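Local structure of GCN5-related N-acetyltransferase (Exiguobacterium sibiricum 255-15, 3GY9) at residues 95-98 / 99-103. The protein binds coenzyme A and is probably an acyltransferase of the GCN5-related N-acetyltransferase family, with an acceptor substrate that is not known. Numbering follows the deposited sequence.
With COA (coenzyme A), chain B.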
# COMPACT_ATOMS: atom_id res chain seq x y z
N THR A 95 -0.16 -2.97 -9.32
CA THR A 95 0.60 -4.21 -9.28
C THR A 95 2.06 -3.96 -8.92
O THR A 95 2.59 -4.63 -8.05
CB THR A 95 0.47 -4.98 -10.59
OG1 THR A 95 -0.91 -5.30 -10.79
CG2 THR A 95 1.28 -6.26 -10.54
N ALA A 96 2.70 -2.98 -9.56
CA ALA A 96 4.11 -2.71 -9.29
C ALA A 96 4.30 -2.25 -7.85
O ALA A 96 5.25 -2.65 -7.18
CB ALA A 96 4.64 -1.65 -10.23
N LEU A 97 3.39 -1.42 -7.37
CA LEU A 97 3.43 -0.95 -5.99
C LEU A 97 3.31 -2.11 -4.99
O LEU A 97 4.12 -2.24 -4.07
CB LEU A 97 2.32 0.07 -5.80
CG LEU A 97 2.11 0.70 -4.45
CD1 LEU A 97 3.32 1.50 -3.97
CD2 LEU A 97 0.87 1.60 -4.50
N LEU A 98 2.29 -2.95 -5.16
CA LEU A 98 2.10 -4.08 -4.25
C LEU A 98 3.25 -5.06 -4.31
O LEU A 98 3.67 -5.58 -3.29
CB LEU A 98 0.79 -4.78 -4.52
CG LEU A 98 -0.38 -4.36 -3.61
CD1 LEU A 98 -0.14 -4.85 -2.17
CD2 LEU A 98 -0.58 -2.86 -3.62
N GLU A 99 3.77 -5.33 -5.50
CA GLU A 99 4.89 -6.28 -5.62
C GLU A 99 6.12 -5.78 -4.86
O GLU A 99 6.79 -6.57 -4.20
CB GLU A 99 5.22 -6.59 -7.09
CG GLU A 99 4.15 -7.46 -7.72
CD GLU A 99 4.41 -7.84 -9.16
OE1 GLU A 99 5.30 -7.23 -9.81
OE2 GLU A 99 3.70 -8.74 -9.65
N LYS A 100 6.37 -4.48 -4.89
CA LYS A 100 7.46 -3.88 -4.14
C LYS A 100 7.21 -3.97 -2.63
O LYS A 100 8.09 -4.39 -1.86
CB LYS A 100 7.68 -2.43 -4.56
CG LYS A 100 8.93 -1.80 -3.97
CD LYS A 100 9.19 -0.43 -4.56
CE LYS A 100 10.44 0.20 -3.99
NZ LYS A 100 11.69 -0.25 -4.71
N ILE A 101 6.00 -3.59 -2.23
CA ILE A 101 5.59 -3.66 -0.83
C ILE A 101 5.73 -5.08 -0.28
O ILE A 101 6.29 -5.30 0.80
CB ILE A 101 4.13 -3.19 -0.67
CG1 ILE A 101 4.05 -1.67 -0.88
CG2 ILE A 101 3.60 -3.56 0.72
CD1 ILE A 101 2.63 -1.13 -1.02
N MSE A 102 5.22 -6.05 -1.02
CA MSE A 102 5.18 -7.44 -0.54
C MSE A 102 6.60 -7.97 -0.37
O MSE A 102 6.96 -8.57 0.64
CB MSE A 102 4.37 -8.31 -1.50
CG MSE A 102 2.93 -7.90 -1.50
SE MSE A 102 1.97 -8.60 -3.03
CE MSE A 102 1.90 -10.18 -2.39
N SER A 103 7.42 -7.75 -1.39
CA SER A 103 8.77 -8.27 -1.36
C SER A 103 9.57 -7.69 -0.19
O SER A 103 10.30 -8.42 0.51
CB SER A 103 9.44 -8.02 -2.71
OG SER A 103 10.74 -8.55 -2.74
N1A COA B . -10.42 -0.24 -10.32
C2A COA B . -10.29 -1.32 -9.46
N3A COA B . -9.51 -2.41 -9.81
C4A COA B . -8.86 -2.40 -11.00
C5A COA B . -8.98 -1.33 -11.87
C6A COA B . -9.77 -0.24 -11.53
N6A COA B . -9.98 0.75 -12.38
N7A COA B . -8.22 -1.61 -12.97
C8A COA B . -7.65 -2.82 -12.80
N9A COA B . -8.05 -3.32 -11.59
C1B COA B . -7.70 -4.62 -11.00
C2B COA B . -7.85 -5.75 -12.00
O2B COA B . -8.31 -6.92 -11.33
C3B COA B . -6.45 -5.96 -12.51
O3B COA B . -6.19 -7.27 -12.95
P3B COA B . -5.98 -7.49 -14.53
O7A COA B . -5.69 -8.95 -14.80
O8A COA B . -7.25 -7.05 -15.22
O9A COA B . -4.83 -6.65 -15.04
C4B COA B . -5.64 -5.64 -11.28
O4B COA B . -6.34 -4.60 -10.61
C5B COA B . -4.20 -5.23 -11.59
O5B COA B . -4.20 -4.11 -12.45
P1A COA B . -3.31 -2.78 -12.17
O1A COA B . -1.93 -3.13 -11.70
O2A COA B . -3.39 -2.01 -13.45
O3A COA B . -4.21 -2.10 -11.04
P2A COA B . -4.31 -0.55 -10.67
O4A COA B . -3.05 0.23 -10.99
O5A COA B . -5.59 -0.01 -11.20
O6A COA B . -4.40 -0.68 -9.07
CBP COA B . -6.12 -0.54 -7.36
CCP COA B . -5.47 -1.40 -8.45
CDP COA B . -5.10 -0.28 -6.25
CEP COA B . -7.30 -1.35 -6.79
CAP COA B . -6.59 0.79 -7.97
OAP COA B . -7.41 0.54 -9.09
C9P COA B . -7.37 1.60 -6.96
O9P COA B . -6.73 2.42 -6.03
N8P COA B . -8.69 1.45 -7.03
C7P COA B . -9.60 2.16 -6.14
C6P COA B . -10.81 1.31 -5.78
C5P COA B . -11.68 1.07 -6.99
O5P COA B . -11.23 1.28 -8.13
N4P COA B . -12.92 0.66 -6.77
C3P COA B . -13.76 0.12 -7.82
C2P COA B . -14.20 1.20 -8.81
S1P COA B . -15.05 2.62 -8.08
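Thr95 grips one pyrophosphate oxygen of coenzyme A twice while its carbonyl takes the N-H of Glu99 one turn on. These residues form most of helix 93-105 in the GNAT fold, with Thr95 near its N-terminal end. The helix belongs to a beta-alpha-beta unit between strands 76-84 and 111-114. It follows directly on the family's pyrophosphate-binding loop, the R-x-x-G-x-G sequence Arg89 to Gly94, from which Gly92 N and Gly94 N also bond to the cofactor. Thr95 N gives a hydrogen bond to O1A of coenzyme A at 3.0 Å, and Thr95 OG1 gives a shorter one to the same O1A at 2.6 Å. OG1 lies beside the backbone N (chi1 -60°), which lets both donors converge. A valine in place of Thr95 would lack OG1, so O1A would probably lose its shorter bond and the pyrophosphate would be held less firmly. The methyl CG2 turns from the cofactor and lies alongside the Glu99 side chain, 3.6 Å from Glu99 OE2. The i to i+4 ladder continues with Lys100 N to Ala96 O, Ile101 N to Leu97 O and Met102 N to Leu98 O. On the buried side, Ile101 CD1 sits 3.9 Å from Leu97 CG, and both side chains rest on Phe52 of strand 50-55. Leu98 packs on Ile79 and Val82 of strand 76-84 and on Phe122 of helix 120-125. Met102 is a selenomethionine. With CG beside the backbone N (chi1 -66°), its chain runs back toward the preceding turn, bringing Met102 CG 3.0 Å from Leu98 O and SE 4.3 Å from Leu98 CB.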